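Local coordinates for protein methylenetetrahydrofolate--tRNA-(uracil-5-)-methyltransferase TrmFO (Thermus thermophilus, PDB 3G5S) that uses methylenetetrahydrofolate and its bound FAD to methylate uridine 54 of tRNA at carbon 5, giving 5-methyluridine, at residues L11-V25 with S346-A358. Sequence-based numbering, arbitrary orientation.
Sequences LAGSEAAWTLLRLGV and SAATGFLAGLNAA. With FAD (flavin-adenine dinucleotide), chain B; EDO (1,2-ethanediol), chain I.
Ala12 and Ala16 press their backbone against Gly350 and Gly354, so that helix 11-22, the first helix of the Rossmann-type FAD-binding fold, runs beside segment 346-358 of helix 343-361, the axes of these short segments only 6.9 Å apart and 34° between their directions. The hollows are the two glycines, spaced one turn apart; a beta carbon on Gly350 would run into Ala12 O, and one on Gly354 into Ala16 O. The bumps are backbone atoms: Gly350 CA meets Ala12 O at 3.4 Å, and Ala16 CA in turn reaches Gly350 O at 3.1 Å, weak CH···O contacts that accompany the close approach; no hydrogen bond crosses between the segments, and both carbonyls keep their bonds within their own helix. Alanine suits the facing positions because its methyl fits beside the neighbouring backbone. Flanking this seam, Glu15 lays its CG against Ala347 O while its bent chain carries the carboxylate off to Ser76 and the amides of Leu77 and Val78.

Thr19 fills the next notch, between Phe351 and Leu355. Its CG2, anti to the backbone N, lies 3.5 Å from Leu355 N, whereas OG1 turns back to give a hydrogen bond to Glu15 O and also touches CD1 of the Phe351 ring. With an alanine in its place, CG2 and OG1 both go, which would probably leave a gap against Phe351 and Leu355 and take from Glu15 O its second donor, the backbone bond from Thr19 N remaining. Farther along, Leu20 CD2 and Leu23 CD1 converge on the small methyl of Ala358, joined by Val25 once the Schellman turn at Gly24 has ended the helix. At the other end, beside the FAD diphosphate, Ser346 OG bonds to Gly342 O, and Ala12 N donates a nearly straight hydrogen bond of 2.8 Å to FAD O2P, with an angle of 169° at the hydrogen.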
loop_
_atom_site.group_PDB
_atom_site.type_symbol
_atom_site.label_atom_id
_atom_site.label_comp_id
_atom_site.label_asym_id
_atom_site.label_seq_id
_atom_site.Cartn_x
_atom_site.Cartn_y
_atom_site.Cartn_z
ATOM N N LEU A 11 -3.798 5.999 -11.971
ATOM C CA LEU A 11 -2.804 4.949 -12.191
ATOM C C LEU A 11 -3.465 3.568 -12.284
ATOM O O LEU A 11 -3.207 2.801 -13.217
ATOM C CB LEU A 11 -1.758 4.966 -11.071
ATOM C CG LEU A 11 -0.594 5.952 -11.223
ATOM C CD1 LEU A 11 0.385 5.490 -12.302
ATOM C CD2 LEU A 11 -1.052 7.386 -11.490
ATOM N N ALA A 12 -4.314 3.252 -11.308
ATOM C CA ALA A 12 -4.957 1.945 -11.264
ATOM C C ALA A 12 -5.980 1.752 -12.374
ATOM O O ALA A 12 -6.006 0.711 -13.022
ATOM C CB ALA A 12 -5.603 1.710 -9.905
ATOM N N GLY A 13 -6.836 2.748 -12.583
ATOM C CA GLY A 13 -7.906 2.602 -13.546
ATOM C C GLY A 13 -7.372 2.537 -14.961
ATOM O O GLY A 13 -7.905 1.809 -15.806
ATOM N N SER A 14 -6.315 3.298 -15.238
ATOM C CA SER A 14 -5.728 3.258 -16.565
ATOM C C SER A 14 -5.180 1.863 -16.860
ATOM O O SER A 14 -5.381 1.325 -17.957
ATOM C CB SER A 14 -4.626 4.308 -16.708
ATOM O OG SER A 14 -5.151 5.627 -16.680
ATOM N N GLU A 15 -4.485 1.274 -15.892
ATOM C CA GLU A 15 -3.956 -0.062 -16.099
ATOM C C GLU A 15 -5.060 -1.115 -16.162
ATOM O O GLU A 15 -4.989 -2.044 -16.967
ATOM C CB GLU A 15 -2.928 -0.433 -15.032
ATOM C CG GLU A 15 -2.096 -1.627 -15.442
ATOM C CD GLU A 15 -1.121 -1.289 -16.555
ATOM O OE1 GLU A 15 -0.176 -0.511 -16.283
ATOM O OE2 GLU A 15 -1.281 -1.796 -17.694
ATOM N N ALA A 16 -6.081 -0.979 -15.320
ATOM C CA ALA A 16 -7.201 -1.912 -15.371
ATOM C C ALA A 16 -7.856 -1.881 -16.752
ATOM O O ALA A 16 -8.116 -2.930 -17.357
ATOM C CB ALA A 16 -8.222 -1.591 -14.288
ATOM N N ALA A 17 -8.125 -0.674 -17.249
ATOM C CA ALA A 17 -8.724 -0.512 -18.568
ATOM C C ALA A 17 -7.854 -1.150 -19.642
ATOM O O ALA A 17 -8.353 -1.864 -20.507
ATOM C CB ALA A 17 -8.964 0.961 -18.870
ATOM N N TRP A 18 -6.551 -0.902 -19.592
ATOM C CA TRP A 18 -5.670 -1.448 -20.613
ATOM C C TRP A 18 -5.699 -2.974 -20.607
ATOM O O TRP A 18 -5.656 -3.615 -21.661
ATOM C CB TRP A 18 -4.248 -0.942 -20.388
ATOM C CG TRP A 18 -3.323 -1.219 -21.523
ATOM C CD1 TRP A 18 -2.203 -1.996 -21.497
ATOM C CD2 TRP A 18 -3.419 -0.693 -22.852
ATOM N NE1 TRP A 18 -1.600 -1.996 -22.734
ATOM C CE2 TRP A 18 -2.328 -1.203 -23.583
ATOM C CE3 TRP A 18 -4.332 0.150 -23.498
ATOM C CZ2 TRP A 18 -2.124 -0.893 -24.927
ATOM C CZ3 TRP A 18 -4.124 0.460 -24.830
ATOM C CH2 TRP A 18 -3.030 -0.061 -25.531
ATOM N N THR A 19 -5.756 -3.559 -19.418
ATOM C CA THR A 19 -5.763 -5.010 -19.303
ATOM C C THR A 19 -7.021 -5.602 -19.943
ATOM O O THR A 19 -6.959 -6.571 -20.706
ATOM C CB THR A 19 -5.658 -5.441 -17.828
ATOM O OG1 THR A 19 -4.560 -4.765 -17.202
ATOM C CG2 THR A 19 -5.437 -6.937 -17.719
ATOM N N LEU A 20 -8.164 -5.005 -19.629
ATOM C CA LEU A 20 -9.418 -5.408 -20.237
ATOM C C LEU A 20 -9.348 -5.301 -21.763
ATOM O O LEU A 20 -9.711 -6.237 -22.482
ATOM C CB LEU A 20 -10.539 -4.540 -19.678
ATOM C CG LEU A 20 -11.010 -4.930 -18.276
ATOM C CD1 LEU A 20 -11.423 -3.711 -17.462
ATOM C CD2 LEU A 20 -12.155 -5.917 -18.367
ATOM N N LEU A 21 -8.876 -4.160 -22.252
ATOM C CA LEU A 21 -8.813 -3.918 -23.687
ATOM C C LEU A 21 -7.907 -4.928 -24.389
ATOM O O LEU A 21 -8.238 -5.423 -25.469
ATOM C CB LEU A 21 -8.356 -2.485 -23.967
ATOM C CG LEU A 21 -9.295 -1.390 -23.450
ATOM C CD1 LEU A 21 -8.623 -0.027 -23.496
ATOM C CD2 LEU A 21 -10.604 -1.379 -24.237
ATOM N N ARG A 22 -6.766 -5.233 -23.770
ATOM C CA ARG A 22 -5.804 -6.194 -24.321
ATOM C C ARG A 22 -6.420 -7.572 -24.484
ATOM O O ARG A 22 -6.037 -8.330 -25.380
ATOM C CB ARG A 22 -4.558 -6.319 -23.422
ATOM C CG ARG A 22 -3.722 -5.061 -23.302
ATOM C CD ARG A 22 -2.328 -5.365 -22.808
ATOM N NE ARG A 22 -2.165 -5.453 -21.356
ATOM C CZ ARG A 22 -1.328 -6.310 -20.768
ATOM N NH1 ARG A 22 -0.656 -7.174 -21.508
ATOM N NH2 ARG A 22 -1.188 -6.337 -19.454
ATOM N N LEU A 23 -7.343 -7.902 -23.587
ATOM C CA LEU A 23 -8.034 -9.184 -23.623
ATOM C C LEU A 23 -9.316 -9.134 -24.460
ATOM O O LEU A 23 -10.096 -10.086 -24.475
ATOM C CB LEU A 23 -8.312 -9.679 -22.200
ATOM C CG LEU A 23 -7.038 -10.082 -21.441
ATOM C CD1 LEU A 23 -7.337 -10.252 -19.964
ATOM C CD2 LEU A 23 -6.419 -11.344 -22.020
ATOM N N GLY A 24 -9.516 -8.030 -25.173
ATOM C CA GLY A 24 -10.650 -7.898 -26.074
ATOM C C GLY A 24 -11.988 -7.615 -25.410
ATOM O O GLY A 24 -13.039 -7.861 -26.005
ATOM N N VAL A 25 -11.954 -7.089 -24.186
ATOM C CA VAL A 25 -13.178 -6.779 -23.452
ATOM C C VAL A 25 -13.397 -5.265 -23.460
ATOM O O VAL A 25 -12.553 -4.516 -22.989
ATOM C CB VAL A 25 -13.094 -7.303 -22.006
ATOM C CG1 VAL A 25 -14.358 -6.966 -21.236
ATOM C CG2 VAL A 25 -12.839 -8.803 -21.995
ATOM N N SER A 346 -0.422 0.902 -7.316
ATOM C CA SER A 346 -1.752 1.206 -7.813
ATOM C C SER A 346 -1.939 0.644 -9.224
ATOM O O SER A 346 -2.926 -0.035 -9.501
ATOM C CB SER A 346 -2.010 2.708 -7.732
ATOM O OG SER A 346 -2.034 3.122 -6.373
ATOM N N ALA A 347 -0.987 0.908 -10.114
ATOM C CA ALA A 347 -1.048 0.334 -11.451
ATOM C C ALA A 347 -1.104 -1.196 -11.416
ATOM O O ALA A 347 -1.860 -1.813 -12.160
ATOM C CB ALA A 347 0.135 0.819 -12.285
ATOM N N ALA A 348 -0.303 -1.806 -10.547
ATOM C CA ALA A 348 -0.211 -3.259 -10.502
ATOM C C ALA A 348 -1.511 -3.907 -10.018
ATOM O O ALA A 348 -1.952 -4.929 -10.565
ATOM C CB ALA A 348 0.973 -3.689 -9.647
ATOM N N THR A 349 -2.124 -3.324 -8.995
ATOM C CA THR A 349 -3.430 -3.808 -8.587
ATOM C C THR A 349 -4.480 -3.541 -9.673
ATOM O O THR A 349 -5.399 -4.334 -9.838
ATOM C CB THR A 349 -3.864 -3.265 -7.209
ATOM O OG1 THR A 349 -3.875 -1.834 -7.219
ATOM C CG2 THR A 349 -2.939 -3.793 -6.094
ATOM N N GLY A 350 -4.341 -2.442 -10.411
ATOM C CA GLY A 350 -5.204 -2.209 -11.565
ATOM C C GLY A 350 -5.093 -3.320 -12.600
ATOM O O GLY A 350 -6.099 -3.806 -13.124
ATOM N N PHE A 351 -3.862 -3.735 -12.887
ATOM C CA PHE A 351 -3.651 -4.865 -13.777
ATOM C C PHE A 351 -4.428 -6.097 -13.303
ATOM O O PHE A 351 -5.133 -6.736 -14.085
ATOM C CB PHE A 351 -2.152 -5.181 -13.887
ATOM C CG PHE A 351 -1.866 -6.564 -14.399
ATOM C CD1 PHE A 351 -2.031 -6.877 -15.742
ATOM C CD2 PHE A 351 -1.455 -7.558 -13.536
ATOM C CE1 PHE A 351 -1.797 -8.156 -16.215
ATOM C CE2 PHE A 351 -1.208 -8.846 -14.004
ATOM C CZ PHE A 351 -1.379 -9.139 -15.346
ATOM N N LEU A 352 -4.299 -6.445 -12.028
ATOM C CA LEU A 352 -4.929 -7.665 -11.535
ATOM C C LEU A 352 -6.453 -7.561 -11.534
ATOM O O LEU A 352 -7.154 -8.497 -11.925
ATOM C CB LEU A 352 -4.402 -8.058 -10.158
ATOM C CG LEU A 352 -4.960 -9.380 -9.619
ATOM C CD1 LEU A 352 -4.653 -10.565 -10.526
ATOM C CD2 LEU A 352 -4.462 -9.644 -8.219
ATOM N N ALA A 353 -6.970 -6.419 -11.098
ATOM C CA ALA A 353 -8.415 -6.214 -11.090
ATOM C C ALA A 353 -8.972 -6.264 -12.504
ATOM O O ALA A 353 -10.009 -6.880 -12.745
ATOM C CB ALA A 353 -8.765 -4.900 -10.414
ATOM N N GLY A 354 -8.286 -5.620 -13.442
ATOM C CA GLY A 354 -8.698 -5.654 -14.833
ATOM C C GLY A 354 -8.647 -7.058 -15.411
ATOM O O GLY A 354 -9.531 -7.464 -16.166
ATOM N N LEU A 355 -7.602 -7.803 -15.065
ATOM C CA LEU A 355 -7.468 -9.179 -15.510
ATOM C C LEU A 355 -8.647 -10.016 -15.021
ATOM O O LEU A 355 -9.250 -10.769 -15.787
ATOM C CB LEU A 355 -6.146 -9.764 -15.007
ATOM C CG LEU A 355 -5.909 -11.251 -15.277
ATOM C CD1 LEU A 355 -5.975 -11.597 -16.766
ATOM C CD2 LEU A 355 -4.562 -11.645 -14.696
ATOM N N ASN A 356 -8.968 -9.891 -13.740
ATOM C CA ASN A 356 -10.052 -10.684 -13.189
ATOM C C ASN A 356 -11.430 -10.259 -13.679
ATOM O O ASN A 356 -12.292 -11.102 -13.905
ATOM C CB ASN A 356 -9.956 -10.767 -11.672
ATOM C CG ASN A 356 -8.872 -11.734 -11.240
ATOM O OD1 ASN A 356 -8.620 -12.726 -11.930
ATOM N ND2 ASN A 356 -8.220 -11.453 -10.117
ATOM N N ALA A 357 -11.621 -8.960 -13.877
ATOM C CA ALA A 357 -12.856 -8.461 -14.472
ATOM C C ALA A 357 -13.012 -8.970 -15.911
ATOM O O ALA A 357 -14.108 -9.351 -16.326
ATOM C CB ALA A 357 -12.877 -6.946 -14.433
ATOM N N ALA A 358 -11.912 -8.977 -16.663
ATOM C CA ALA A 358 -11.932 -9.479 -18.031
ATOM C C ALA A 358 -12.290 -10.955 -18.025
ATOM O O ALA A 358 -13.114 -11.425 -18.818
ATOM C CB ALA A 358 -10.582 -9.263 -18.690
HETATM P PA FAD B . -5.575 8.297 -8.668
HETATM O O1A FAD B . -5.793 9.481 -7.771
HETATM O O2A FAD B . -4.337 8.260 -9.508
HETATM O O5B FAD B . -6.818 8.091 -9.649
HETATM C C5B FAD B . -8.150 8.164 -9.183
HETATM C C4B FAD B . -8.979 8.796 -10.284
HETATM O O4B FAD B . -10.353 8.696 -9.951
HETATM C C3B FAD B . -8.679 10.286 -10.438
HETATM O O3B FAD B . -8.386 10.602 -11.786
HETATM C C2B FAD B . -9.955 10.977 -9.958
HETATM O O2B FAD B . -10.248 12.196 -10.609
HETATM C C1B FAD B . -11.007 9.928 -10.263
HETATM N N9A FAD B . -12.239 9.934 -9.460
HETATM C C8A FAD B . -12.354 10.009 -8.100
HETATM N N7A FAD B . -13.655 9.873 -7.769
HETATM C C5A FAD B . -14.366 9.702 -8.916
HETATM C C6A FAD B . -15.715 9.516 -9.183
HETATM N N6A FAD B . -16.613 9.291 -8.215
HETATM N N1A FAD B . -16.107 9.363 -10.485
HETATM C C2A FAD B . -15.204 9.416 -11.520
HETATM N N3A FAD B . -13.863 9.598 -11.269
HETATM C C4A FAD B . -13.480 9.741 -9.983
HETATM N N1 FAD B . 2.403 7.984 -4.650
HETATM C C2 FAD B . 3.728 7.734 -4.901
HETATM O O2 FAD B . 4.100 6.609 -5.231
HETATM N N3 FAD B . 4.647 8.759 -4.782
HETATM C C4 FAD B . 4.278 10.044 -4.423
HETATM O O4 FAD B . 5.126 10.941 -4.332
HETATM C C4X FAD B . 2.928 10.286 -4.173
HETATM N N5 FAD B . 2.497 11.540 -3.804
HETATM C C5X FAD B . 1.156 11.764 -3.570
HETATM C C6 FAD B . 0.733 13.039 -3.208
HETATM C C7 FAD B . -0.609 13.289 -2.956
HETATM C C7M FAD B . -1.060 14.669 -2.565
HETATM C C8 FAD B . -1.532 12.256 -3.076
HETATM C C8M FAD B . -2.987 12.514 -2.810
HETATM C C9 FAD B . -1.112 10.978 -3.441
HETATM C C9A FAD B . 0.234 10.723 -3.689
HETATM N N10 FAD B . 0.658 9.445 -4.035
HETATM C C10 FAD B . 2.003 9.249 -4.287
HETATM C "C1'" FAD B . -0.128 8.250 -3.547
HETATM C "C2'" FAD B . -0.661 7.344 -4.671
HETATM O "O2'" FAD B . 0.304 6.403 -5.110
HETATM C "C3'" FAD B . -1.221 8.147 -5.845
HETATM O "O3'" FAD B . -2.333 8.866 -5.352
HETATM C "C4'" FAD B . -1.660 7.275 -7.021
HETATM O "O4'" FAD B . -1.941 8.132 -8.110
HETATM C "C5'" FAD B . -2.859 6.400 -6.675
HETATM O "O5'" FAD B . -3.386 5.831 -7.854
HETATM P P FAD B . -4.960 5.560 -7.957
HETATM O O1P FAD B . -5.427 4.711 -6.819
HETATM O O2P FAD B . -5.220 5.065 -9.341
HETATM O O3P FAD B . -5.626 7.002 -7.721
HETATM C C1 EDO I . -13.083 -11.104 -26.197
HETATM O O1 EDO I . -13.052 -10.330 -27.399
HETATM C C2 EDO I . -14.516 -11.146 -25.687
HETATM O O2 EDO I . -15.388 -11.633 -26.713
#